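PDB 2PFZ: putative exported protein from Bordetella pertussis Tohama I, which binds pyroglutamic acid as an extracytoplasmic solute receptor, probably delivering it to a tripartite ATP-independent periplasmic transporter. Local coordinates for residues A[64-69]-A[205-210]. Sequence-based numbering, arbitrary orientation.
Sequences ILLTNF and LPKNAV
Leu66 lays its two methyl groups along one face of strand 207-210, one on Ala209 and one on Lys207. Leu66 CD2 rests 3.7 Å from Ala209 CB. Leu66 CD1 lies 3.8 Å from Lys207 CE. Leu102 of helix 88-107 also packs on Leu66. Ile64 lies on the same face of the sheet as Ala209, and its CG1 comes within 4.2 Å of Ala209 CB. On the other face, Leu65 holds CG anti to its backbone N (chi1 174°). This brings Leu65 CD1 up to the oxygen end of the Asn208 amide, 3.2 Å from OD1 and nearly in line with the CG-OD1 bond. Leu65 CD1 also touches Pro206 CB at 4.2 Å.

The backbones are antiparallel. Ile64 and Ala209 form a hydrogen-bonded pair, with Ile64 N giving a nearly straight bond to Ala209 O. The return bond runs from Ala209 N to Ile64 O at 2.8 Å, and its donor sits 24° off the carbonyl plane. Leu65 and Asn208 are the non-hydrogen-bonded pair. Leu66 N then reaches Lys207 O at 3.1 Å, just as 64-69 leaves the strand for a 3-10 turn. One water extends the pairing past this point: it accepts from Thr67 N and donates to Lys207 O, which is thus gripped twice.

Lys207 bends at chi3 and chi4 (-62° and -55°), curling its chain past Leu66 so that NZ can form a salt bridge with Asp79 and a hydrogen bond with Gln98. Asn208 OD1 accepts from the indole NE1 of Trp119, a residue of the ligand pocket. Pro206 touches pyroglutamic acid directly. The contact is therefore an edge-to-centre pairing in the antiparallel sheet 61-65, 207-213 and 111-118, which leads into the ligand site of this DctP-type periplasmic binding protein.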
ATOM      1  N   ILE A  64       7.104  -1.372   4.256  1.00 14.89           N
ATOM      2  CA  ILE A  64       7.158  -0.733   2.946  1.00 14.34           C
ATOM      3  C   ILE A  64       5.785  -0.812   2.255  1.00 13.98           C
ATOM      4  O   ILE A  64       4.922  -1.576   2.683  1.00 13.88           O
ATOM      5  CB  ILE A  64       8.207  -1.380   1.988  1.00 14.55           C
ATOM      6  CG1 ILE A  64       7.911  -2.872   1.757  1.00 13.48           C
ATOM      7  CG2 ILE A  64       9.676  -1.130   2.454  1.00 13.63           C
ATOM      8  CD1 ILE A  64       8.383  -3.370   0.406  1.00 10.99           C
ATOM      9  N   LEU A  65       5.608  -0.003   1.212  1.00 13.21           N
ATOM     10  CA  LEU A  65       4.484  -0.102   0.288  1.00 13.04           C
ATOM     11  C   LEU A  65       5.057  -0.828  -0.908  1.00 13.02           C
ATOM     12  O   LEU A  65       5.998  -0.320  -1.542  1.00 12.38           O
ATOM     13  CB  LEU A  65       4.054   1.290  -0.172  1.00 12.81           C
ATOM     14  CG  LEU A  65       2.967   1.334  -1.248  1.00 13.86           C
ATOM     15  CD1 LEU A  65       1.655   0.945  -0.636  1.00 15.19           C
ATOM     16  CD2 LEU A  65       2.941   2.743  -1.888  1.00 14.41           C
ATOM     17  N   LEU A  66       4.518  -2.002  -1.224  1.00 13.28           N
ATOM     18  CA  LEU A  66       5.150  -2.842  -2.262  1.00 13.43           C
ATOM     19  C   LEU A  66       5.336  -2.083  -3.565  1.00 14.21           C
ATOM     20  O   LEU A  66       6.399  -2.149  -4.184  1.00 15.65           O
ATOM     21  CB  LEU A  66       4.332  -4.110  -2.520  1.00 13.73           C
ATOM     22  CG  LEU A  66       4.211  -5.094  -1.354  1.00 12.83           C
ATOM     23  CD1 LEU A  66       3.186  -6.180  -1.624  1.00 14.19           C
ATOM     24  CD2 LEU A  66       5.576  -5.683  -1.053  1.00 16.03           C
ATOM     25  N   THR A  67       4.289  -1.387  -4.002  1.00 14.65           N
ATOM     26  CA  THR A  67       4.318  -0.692  -5.290  1.00 15.19           C
ATOM     27  C   THR A  67       5.358   0.439  -5.405  1.00 15.45           C
ATOM     28  O   THR A  67       5.645   0.877  -6.506  1.00 15.34           O
ATOM     29  CB  THR A  67       2.903  -0.202  -5.754  1.00 15.46           C
ATOM     30  OG1 THR A  67       2.225   0.478  -4.686  1.00 15.94           O
ATOM     31  CG2 THR A  67       2.063  -1.377  -6.246  1.00 16.28           C
ATOM     32  N   ASN A  68       5.912   0.913  -4.283  1.00 15.36           N
ATOM     33  CA  ASN A  68       7.019   1.869  -4.364  1.00 16.07           C
ATOM     34  C   ASN A  68       8.222   1.273  -5.074  1.00 16.24           C
ATOM     35  O   ASN A  68       9.111   2.015  -5.546  1.00 16.03           O
ATOM     36  CB  ASN A  68       7.459   2.357  -2.984  1.00 16.56           C
ATOM     37  CG  ASN A  68       6.740   3.608  -2.538  1.00 17.05           C
ATOM     38  OD1 ASN A  68       6.627   3.873  -1.322  1.00 17.62           O
ATOM     39  ND2 ASN A  68       6.281   4.412  -3.503  1.00 13.39           N
ATOM     40  N   PHE A  69       8.249  -0.063  -5.162  1.00 15.86           N
ATOM     41  CA  PHE A  69       9.417  -0.768  -5.674  1.00 16.91           C
ATOM     42  C   PHE A  69       9.197  -1.413  -7.039  1.00 16.88           C
ATOM     43  O   PHE A  69      10.004  -2.208  -7.516  1.00 17.20           O
ATOM     44  CB  PHE A  69       9.978  -1.685  -4.548  1.00 16.87           C
ATOM     45  CG  PHE A  69      10.295  -0.901  -3.317  1.00 17.61           C
ATOM     46  CD1 PHE A  69      11.478  -0.159  -3.243  1.00 17.57           C
ATOM     47  CD2 PHE A  69       9.356  -0.755  -2.304  1.00 17.76           C
ATOM     48  CE1 PHE A  69      11.741   0.656  -2.164  1.00 18.18           C
ATOM     49  CE2 PHE A  69       9.619   0.047  -1.200  1.00 17.41           C
ATOM     50  CZ  PHE A  69      10.803   0.758  -1.125  1.00 17.34           C
ATOM     51  N   LEU A 205      -6.120  -2.464  -4.578  1.00 14.45           N
ATOM     52  CA  LEU A 205      -5.877  -2.434  -3.152  1.00 13.90           C
ATOM     53  C   LEU A 205      -4.377  -2.680  -2.942  1.00 13.66           C
ATOM     54  O   LEU A 205      -3.926  -3.822  -2.888  1.00 13.70           O
ATOM     55  CB  LEU A 205      -6.722  -3.457  -2.363  1.00 14.73           C
ATOM     56  CG  LEU A 205      -8.242  -3.262  -2.161  1.00 13.89           C
ATOM     57  CD1 LEU A 205      -8.984  -3.613  -3.450  1.00 13.31           C
ATOM     58  CD2 LEU A 205      -8.792  -4.120  -1.013  1.00 13.73           C
ATOM     59  N   PRO A 206      -3.616  -1.599  -2.785  1.00 13.08           N
ATOM     60  CA  PRO A 206      -2.175  -1.798  -2.719  1.00 11.54           C
ATOM     61  C   PRO A 206      -1.813  -2.268  -1.316  1.00 12.55           C
ATOM     62  O   PRO A 206      -2.443  -1.854  -0.347  1.00 12.82           O
ATOM     63  CB  PRO A 206      -1.628  -0.386  -2.966  1.00 12.64           C
ATOM     64  CG  PRO A 206      -2.667   0.535  -2.411  1.00 12.15           C
ATOM     65  CD  PRO A 206      -4.006  -0.205  -2.506  1.00 12.64           C
ATOM     66  N   LYS A 207      -0.797  -3.116  -1.195  1.00 12.42           N
ATOM     67  CA  LYS A 207      -0.422  -3.625   0.138  1.00 12.61           C
ATOM     68  C   LYS A 207       0.839  -2.974   0.673  1.00 12.61           C
ATOM     69  O   LYS A 207       1.736  -2.622  -0.091  1.00 13.45           O
ATOM     70  CB  LYS A 207      -0.224  -5.148   0.104  1.00 12.64           C
ATOM     71  CG  LYS A 207      -1.471  -5.950  -0.359  1.00 13.35           C
ATOM     72  CD  LYS A 207      -1.299  -7.489  -0.198  1.00 12.94           C
ATOM     73  CE  LYS A 207      -0.146  -8.009  -1.043  1.00 13.66           C
ATOM     74  NZ  LYS A 207      -0.299  -7.616  -2.484  1.00 13.42           N
ATOM     75  N   ASN A 208       0.888  -2.821   1.990  1.00 13.77           N
ATOM     76  CA  ASN A 208       2.166  -2.681   2.709  1.00 13.95           C
ATOM     77  C   ASN A 208       2.698  -4.055   3.067  1.00 14.34           C
ATOM     78  O   ASN A 208       1.938  -5.031   3.086  1.00 14.86           O
ATOM     79  CB  ASN A 208       1.977  -1.817   3.958  1.00 13.92           C
ATOM     80  CG  ASN A 208       1.762  -0.361   3.617  1.00 14.18           C
ATOM     81  OD1 ASN A 208       1.842   0.031   2.450  1.00 14.87           O
ATOM     82  ND2 ASN A 208       1.480   0.452   4.624  1.00 13.99           N
ATOM     83  N   ALA A 209       3.994  -4.139   3.354  1.00 14.16           N
ATOM     84  CA  ALA A 209       4.600  -5.381   3.773  1.00 13.36           C
ATOM     85  C   ALA A 209       5.586  -5.049   4.865  1.00 13.28           C
ATOM     86  O   ALA A 209       6.332  -4.060   4.780  1.00 11.98           O
ATOM     87  CB  ALA A 209       5.345  -6.056   2.612  1.00 13.54           C
ATOM     88  N   VAL A 210       5.606  -5.899   5.882  1.00 13.39           N
ATOM     89  CA  VAL A 210       6.619  -5.770   6.919  1.00 13.77           C
ATOM     90  C   VAL A 210       7.713  -6.787   6.593  1.00 14.24           C
ATOM     91  O   VAL A 210       7.447  -7.991   6.516  1.00 14.19           O
ATOM     92  CB  VAL A 210       6.020  -5.990   8.307  1.00 14.21           C
ATOM     93  CG1 VAL A 210       7.133  -6.061   9.372  1.00 13.69           C
ATOM     94  CG2 VAL A 210       5.030  -4.854   8.617  1.00 14.64           C
TER
HETATM   95  O   HOH W   1       1.493  -1.773  -3.027  1.00 11.24           O